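Local coordinates for protein putative TetR-family transcriptional regulator (PDB 2G3B) that probably binds cis-regulatory DNA as a TetR-family transcriptional regulator, most likely a repressor, at residues G38-Y41 / Y42-D46; R63-R66 / S67-E70; D131-V134 / Q135-T139. All coordinates share one frame; numbering follows the deposited sequence.

Contact 1 (G38-Y41 / Y42-D46)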
loop_
_atom_site.group_PDB
_atom_site.type_symbol
_atom_site.label_atom_id
_atom_site.label_comp_id
_atom_site.label_asym_id
_atom_site.label_seq_id
_atom_site.Cartn_x
_atom_site.Cartn_y
_atom_site.Cartn_z
ATOM N N GLY A 38 31.693 0.553 -12.705
ATOM C CA GLY A 38 32.525 -0.459 -12.040
ATOM C C GLY A 38 32.598 -0.233 -10.520
ATOM O O GLY A 38 32.695 -1.192 -9.708
ATOM N N LEU A 39 32.552 1.024 -10.102
ATOM C CA LEU A 39 32.573 1.269 -8.633
ATOM C C LEU A 39 31.284 0.794 -8.034
ATOM O O LEU A 39 31.268 0.236 -6.915
ATOM C CB LEU A 39 32.785 2.727 -8.284
ATOM C CG LEU A 39 32.817 3.045 -6.781
ATOM C CD1 LEU A 39 34.092 2.476 -6.106
ATOM C CD2 LEU A 39 32.676 4.496 -6.530
ATOM N N LEU A 40 30.191 1.026 -8.763
ATOM C CA LEU A 40 28.880 0.612 -8.269
ATOM C C LEU A 40 28.848 -0.928 -8.096
ATOM O O LEU A 40 28.410 -1.462 -7.031
ATOM C CB LEU A 40 27.798 1.194 -9.208
ATOM C CG LEU A 40 26.341 1.033 -8.825
ATOM C CD1 LEU A 40 25.495 2.162 -9.492
ATOM C CD2 LEU A 40 25.905 -0.384 -9.278
ATOM N N TYR A 41 29.361 -1.650 -9.094
ATOM C CA TYR A 41 29.440 -3.100 -8.991
ATOM C C TYR A 41 30.412 -3.610 -7.932
ATOM O O TYR A 41 30.160 -4.649 -7.304
ATOM C CB TYR A 41 29.841 -3.732 -10.308
ATOM C CG TYR A 41 28.839 -3.543 -11.418
ATOM C CD1 TYR A 41 27.526 -3.942 -11.278
ATOM C CD2 TYR A 41 29.243 -3.035 -12.657
ATOM C CE1 TYR A 41 26.612 -3.786 -12.317
ATOM C CE2 TYR A 41 28.324 -2.881 -13.718
ATOM C CZ TYR A 41 27.038 -3.264 -13.541
ATOM O OH TYR A 41 26.154 -3.142 -14.585
ATOM N N TYR A 42 31.527 -2.906 -7.755
ATOM C CA TYR A 42 32.418 -3.214 -6.637
ATOM C C TYR A 42 31.707 -3.144 -5.272
ATOM O O TYR A 42 31.884 -4.026 -4.432
ATOM C CB TYR A 42 33.641 -2.308 -6.642
ATOM C CG TYR A 42 34.677 -2.727 -5.611
ATOM C CD1 TYR A 42 35.416 -3.937 -5.752
ATOM C CD2 TYR A 42 34.928 -1.931 -4.500
ATOM C CE1 TYR A 42 36.368 -4.328 -4.775
ATOM C CE2 TYR A 42 35.846 -2.326 -3.528
ATOM C CZ TYR A 42 36.565 -3.505 -3.680
ATOM O OH TYR A 42 37.486 -3.859 -2.720
ATOM N N HIS A 43 30.920 -2.098 -5.038
ATOM C CA HIS A 43 30.266 -1.994 -3.703
ATOM C C HIS A 43 29.034 -2.827 -3.549
ATOM O O HIS A 43 28.723 -3.241 -2.443
ATOM C CB HIS A 43 29.876 -0.546 -3.367
ATOM C CG HIS A 43 31.050 0.333 -3.097
ATOM N ND1 HIS A 43 32.020 0.001 -2.174
ATOM C CD2 HIS A 43 31.416 1.530 -3.617
ATOM C CE1 HIS A 43 32.950 0.943 -2.156
ATOM N NE2 HIS A 43 32.603 1.886 -3.013
ATOM N N PHE A 44 28.270 -3.003 -4.620
ATOM C CA PHE A 44 26.923 -3.593 -4.501
ATOM C C PHE A 44 26.748 -4.909 -5.276
ATOM O O PHE A 44 25.723 -5.565 -5.167
ATOM C CB PHE A 44 25.884 -2.547 -4.915
ATOM C CG PHE A 44 25.955 -1.286 -4.074
ATOM C CD1 PHE A 44 26.433 -0.089 -4.622
ATOM C CD2 PHE A 44 25.566 -1.304 -2.717
ATOM C CE1 PHE A 44 26.507 1.082 -3.830
ATOM C CE2 PHE A 44 25.649 -0.132 -1.916
ATOM C CZ PHE A 44 26.105 1.048 -2.483
ATOM N N LYS A 45 27.774 -5.253 -6.054
ATOM C CA LYS A 45 27.941 -6.521 -6.779
ATOM C C LYS A 45 27.132 -6.604 -8.049
ATOM O O LYS A 45 27.668 -6.960 -9.110
ATOM C CB LYS A 45 27.652 -7.759 -5.900
ATOM C CG LYS A 45 27.989 -9.060 -6.623
ATOM C CD LYS A 45 27.448 -10.308 -5.922
ATOM C CE LYS A 45 27.867 -11.559 -6.706
ATOM N NZ LYS A 45 26.774 -12.558 -6.527
ATOM N N ASP A 46 25.841 -6.335 -7.924
ATOM C CA ASP A 46 24.893 -6.561 -9.013
ATOM C C ASP A 46 23.629 -5.727 -8.762
ATOM O O ASP A 46 23.526 -4.978 -7.753
ATOM C CB ASP A 46 24.594 -8.078 -9.207
ATOM C CG ASP A 46 24.164 -8.754 -7.920
ATOM O OD1 ASP A 46 23.723 -8.027 -6.996
ATOM O OD2 ASP A 46 24.286 -9.994 -7.833
#

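Contact 2 (R63-R66 / S67-E70)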
loop_
_atom_site.group_PDB
_atom_site.type_symbol
_atom_site.label_atom_id
_atom_site.label_comp_id
_atom_site.label_asym_id
_atom_site.label_seq_id
_atom_site.Cartn_x
_atom_site.Cartn_y
_atom_site.Cartn_z
ATOM N N ARG A 63 13.886 6.498 8.972
ATOM C CA ARG A 63 14.211 6.456 10.404
ATOM C C ARG A 63 14.647 7.782 11.007
ATOM O O ARG A 63 14.192 8.118 12.100
ATOM C CB ARG A 63 15.215 5.366 10.730
ATOM C CG ARG A 63 15.160 4.967 12.214
ATOM C CD ARG A 63 15.917 3.703 12.516
ATOM N NE ARG A 63 17.269 3.736 11.977
ATOM C CZ ARG A 63 17.676 3.113 10.875
ATOM N NH1 ARG A 63 16.833 2.347 10.170
ATOM N NH2 ARG A 63 18.943 3.261 10.488
ATOM N N ALA A 64 15.514 8.528 10.319
ATOM C CA ALA A 64 15.862 9.891 10.743
ATOM C C ALA A 64 14.625 10.805 10.911
ATOM O O ALA A 64 14.584 11.623 11.839
ATOM C CB ALA A 64 16.848 10.523 9.766
ATOM N N TYR A 65 13.644 10.709 10.001
ATOM C CA TYR A 65 12.423 11.514 10.136
ATOM C C TYR A 65 11.504 10.911 11.219
ATOM O O TYR A 65 10.747 11.647 11.856
ATOM C CB TYR A 65 11.685 11.682 8.798
ATOM C CG TYR A 65 12.443 12.566 7.791
ATOM C CD1 TYR A 65 13.296 12.007 6.837
ATOM C CD2 TYR A 65 12.296 13.951 7.803
ATOM C CE1 TYR A 65 13.992 12.809 5.915
ATOM C CE2 TYR A 65 12.983 14.774 6.881
ATOM C CZ TYR A 65 13.839 14.191 5.947
ATOM O OH TYR A 65 14.534 15.009 5.053
ATOM N N ARG A 66 11.590 9.587 11.437
ATOM C CA ARG A 66 10.781 8.925 12.473
ATOM C C ARG A 66 11.183 9.307 13.907
ATOM O O ARG A 66 10.369 9.216 14.866
ATOM C CB ARG A 66 10.843 7.411 12.307
ATOM C CG ARG A 66 10.067 6.971 11.131
ATOM C CD ARG A 66 9.799 5.491 11.154
ATOM N NE ARG A 66 10.964 4.620 11.007
ATOM C CZ ARG A 66 11.324 4.025 9.863
ATOM N NH1 ARG A 66 10.632 4.224 8.749
ATOM N NH2 ARG A 66 12.361 3.211 9.839
ATOM N N SER A 67 12.443 9.693 14.069
ATOM C CA SER A 67 12.960 10.032 15.391
ATOM C C SER A 67 13.286 11.524 15.536
ATOM O O SER A 67 13.760 11.964 16.597
ATOM C CB SER A 67 14.178 9.150 15.734
ATOM O OG SER A 67 15.169 9.206 14.703
ATOM N N GLU A 68 13.006 12.320 14.500
ATOM C CA GLU A 68 13.300 13.763 14.542
ATOM C C GLU A 68 12.641 14.439 15.754
ATOM O O GLU A 68 11.413 14.386 15.911
ATOM C CB GLU A 68 12.885 14.457 13.241
ATOM C CG GLU A 68 13.433 15.897 13.107
ATOM C CD GLU A 68 13.014 16.579 11.794
ATOM O OE1 GLU A 68 12.097 16.060 11.123
ATOM O OE2 GLU A 68 13.602 17.629 11.428
ATOM N N GLY A 69 13.465 15.049 16.608
ATOM C CA GLY A 69 13.006 15.680 17.846
ATOM C C GLY A 69 13.026 14.788 19.088
ATOM O O GLY A 69 12.678 15.249 20.177
ATOM N N GLU A 70 13.491 13.543 18.929
ATOM C CA GLU A 70 13.257 12.410 19.852
ATOM C C GLU A 70 13.590 12.605 21.319
ATOM O O GLU A 70 14.189 13.616 21.699
ATOM C CB GLU A 70 14.027 11.165 19.376
#

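Contact 3 (D131-V134 / Q135-T139)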
loop_
_atom_site.group_PDB
_atom_site.type_symbol
_atom_site.label_atom_id
_atom_site.label_comp_id
_atom_site.label_asym_id
_atom_site.label_seq_id
_atom_site.Cartn_x
_atom_site.Cartn_y
_atom_site.Cartn_z
ATOM N N ASP A 131 8.979 -2.693 19.299
ATOM C CA ASP A 131 9.748 -2.475 20.517
ATOM C C ASP A 131 9.157 -1.344 21.349
ATOM O O ASP A 131 9.108 -1.426 22.568
ATOM C CB ASP A 131 11.203 -2.162 20.189
ATOM C CG ASP A 131 12.052 -1.975 21.439
ATOM O OD1 ASP A 131 12.137 -2.901 22.277
ATOM O OD2 ASP A 131 12.674 -0.916 21.593
ATOM N N ALA A 132 8.745 -0.269 20.676
ATOM C CA ALA A 132 8.102 0.842 21.368
ATOM C C ALA A 132 6.909 0.373 22.162
ATOM O O ALA A 132 6.750 0.730 23.348
ATOM C CB ALA A 132 7.709 1.976 20.346
ATOM N N ILE A 133 6.062 -0.432 21.521
ATOM C CA ILE A 133 4.830 -0.979 22.173
ATOM C C ILE A 133 5.181 -1.898 23.367
ATOM O O ILE A 133 4.584 -1.788 24.468
ATOM C CB ILE A 133 3.933 -1.744 21.146
ATOM C CG1 ILE A 133 3.374 -0.778 20.086
ATOM C CG2 ILE A 133 2.785 -2.528 21.890
ATOM C CD1 ILE A 133 2.823 -1.474 18.829
ATOM N N VAL A 134 6.137 -2.820 23.182
ATOM C CA VAL A 134 6.555 -3.703 24.318
ATOM C C VAL A 134 7.084 -2.891 25.501
ATOM O O VAL A 134 6.805 -3.206 26.684
ATOM C CB VAL A 134 7.705 -4.710 23.933
ATOM C CG1 VAL A 134 8.002 -5.631 25.129
ATOM C CG2 VAL A 134 7.342 -5.558 22.694
ATOM N N GLN A 135 7.893 -1.877 25.194
ATOM C CA GLN A 135 8.501 -1.044 26.265
ATOM C C GLN A 135 7.357 -0.381 27.031
ATOM O O GLN A 135 7.321 -0.353 28.254
ATOM C CB GLN A 135 9.453 0.036 25.680
ATOM C CG GLN A 135 10.813 -0.488 25.040
ATOM C CD GLN A 135 11.543 -1.556 25.882
ATOM O OE1 GLN A 135 11.619 -1.461 27.121
ATOM N NE2 GLN A 135 12.119 -2.563 25.200
ATOM N N ALA A 136 6.396 0.124 26.280
ATOM C CA ALA A 136 5.248 0.841 26.862
ATOM C C ALA A 136 4.301 -0.103 27.621
ATOM O O ALA A 136 3.604 0.301 28.538
ATOM C CB ALA A 136 4.483 1.597 25.751
ATOM N N GLN A 137 4.240 -1.365 27.238
ATOM C CA GLN A 137 3.409 -2.279 28.031
ATOM C C GLN A 137 4.054 -2.568 29.384
ATOM O O GLN A 137 3.338 -2.749 30.390
ATOM C CB GLN A 137 3.070 -3.553 27.255
ATOM C CG GLN A 137 2.243 -3.306 25.962
ATOM C CD GLN A 137 1.913 -4.605 25.252
ATOM O OE1 GLN A 137 2.782 -5.437 25.073
ATOM N NE2 GLN A 137 0.656 -4.783 24.852
ATOM N N ALA A 138 5.391 -2.558 29.437
ATOM C CA ALA A 138 6.109 -2.747 30.715
ATOM C C ALA A 138 5.861 -1.560 31.689
ATOM O O ALA A 138 5.650 -1.745 32.861
ATOM C CB ALA A 138 7.617 -2.989 30.472
ATOM N N THR A 139 5.871 -0.334 31.171
ATOM C CA THR A 139 5.532 0.849 31.972
ATOM C C THR A 139 4.026 0.983 32.206
ATOM O O THR A 139 3.617 1.707 33.113
ATOM C CB THR A 139 5.938 2.150 31.252
ATOM O OG1 THR A 139 5.090 2.307 30.115
ATOM C CG2 THR A 139 7.399 2.137 30.828
#

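Contact 1 (G38-Y41 / Y42-D46)
Tyr42 N, His43 N and Phe44 N donate in turn to Gly38 O, Leu39 O and Leu40 O, the regular i to i+4 ladder of helix 37-44, and the series fades in a weak bond from Lys45 N to Tyr41 O (2.8 Å, 129° at the hydrogen). On one flank Leu39 crosses the imidazole of His43 at a slant. With its CG swung away from the backbone N (chi1 -180°), Leu39 brings CD1 to 3.5 Å from His43 NE2, a nitrogen that this contact buries and for which the model offers no partner. These residues make up nearly all of helix 37-44, the second helix of a predicted helix-turn-helix, which in TetR-family proteins is the recognition helix. Its inner side carries Leu40, whose CG lies 4.4 Å from Phe44 CD1; helix 2-23 supplies Ile8 against both residues, and Phe44 also meets Leu50 of helix 47-66. Phe44 CD1 also comes within 3.4 Å of Leu40 O, the acceptor of its own backbone N-H, at an oblique angle to the ring. Tyr41 presents a ring edge to Asp46 CA, 4.3 Å from its CD1. Lys45 then turns to positive phi, and Asp46 becomes the N-cap of the next helix, its OD1 accepting from Gly49 N.

Contact 2 (R63-R66 / S67-E70)
Arg63 O receives two donors from Ser67 at the end of helix 47-66: the hydroxyl OG at 3.0 Å and, more weakly, the backbone N at 3.1 Å, where the angle at the hydrogen is only 131°. Ser67 OG can reach back because it is tucked between its own backbone N and carbonyl carbon; it approaches tilted 29° from the carbonyl plane of Arg63. Beyond it, a type II beta turn from Ser67 to Glu70 is closed by a weak bond from Glu70 N to Ser67 O (2.8 Å); at Gly69 the positive phi would press any CB against the preceding carbonyl oxygen. Tyr65 and Glu68 run side by side, ring and carboxylate planes 81° apart, and OE1 of Glu68 stands 3.9 Å from Tyr65 CD2. Their polar ends are satisfied elsewhere, Glu68 OE1 by a salt bridge to Arg91 and Tyr65 OH by Glu93. The guanidinium of Arg66 lies with one face over Arg63 N, 3.6 Å from the plane, and forms salt bridges with Glu87 and Glu128, while Arg63 pairs with Asp60. The helix end is thus tied to helix 115-139 through Glu128, to the loop after helix 76-86 through Glu87, and to helix 76-86 itself, where Ser83 touches Arg66.

Contact 3 (D131-V134 / Q135-T139)
Asp131 and Gln135, one turn apart near the C-terminal end of helix 115-139, are joined by both backbone and side chain. This helix belongs to the all-helical C-terminal domain of the TetR fold, the part that in the family follows the DNA-binding domain. Gln135 N donates to Asp131 O, and the side chain of Gln135 bends back beside that bond: its CG sits next to its own backbone N, anti to the carbonyl carbon, and a further bend at chi2 carries the amide towards the carboxylate. CG thereby passes 3.1 Å from Asp131 O, and NE2 gives a nearly straight bond to Asp131 OD1 (2.9 Å, 170°). OD1 lies in the amide plane of Gln135, while the amide nitrogen meets it on the syn side, 33° out of the carboxylate plane; the two planes are 60° apart. Val134 sends its carbonyl to Ala138 N at 3.2 Å and, weakly, to Gln137 N, while its side chain rests against Pro148 of helix 148-167. Gln137 N makes its stronger bond to Ile133 O (2.8 Å), and its extended side chain runs alongside Ile133. Beyond this helix the amide NE2 reaches the loop between helices 115-139 and 148-167, donating to the carbonyls of Ser143 and Leu146. With alanine in place of Gln137, those two loop carbonyls would probably lose their shared donor, and Ile133 CG2 its neighbour along the helix. On the buried side, Ala136 continues the ladder with a bond from its N to Ala132 O and packs its methyl against Ile142. Where Ile133 and Gln137 meet, CG2 of the isoleucine is 4.0 Å from CD of the glutamine.

The three contacts follow one another along a chain whose regular secondary structure is all helix. Contact 1 occupies helix 37-44 in the predicted DNA-binding motif, contact 2 the end of the next helix, 47-66, and the turn that follows, and contact 3 the end of helix 115-139. Helix 47-66 spans much of the distance between the first two, whose centres are 30 Å apart. Contacts 2 and 3 are closer, 18 Å between centres and about 9 Å between nearest atoms, and helix 115-139 also supplies Glu128 to Arg66 of contact 2. Contacts 1 and 3, 41 Å apart between centres, lie on opposite sides of the chain's centre, consistent with separate DNA-binding and C-terminal regions.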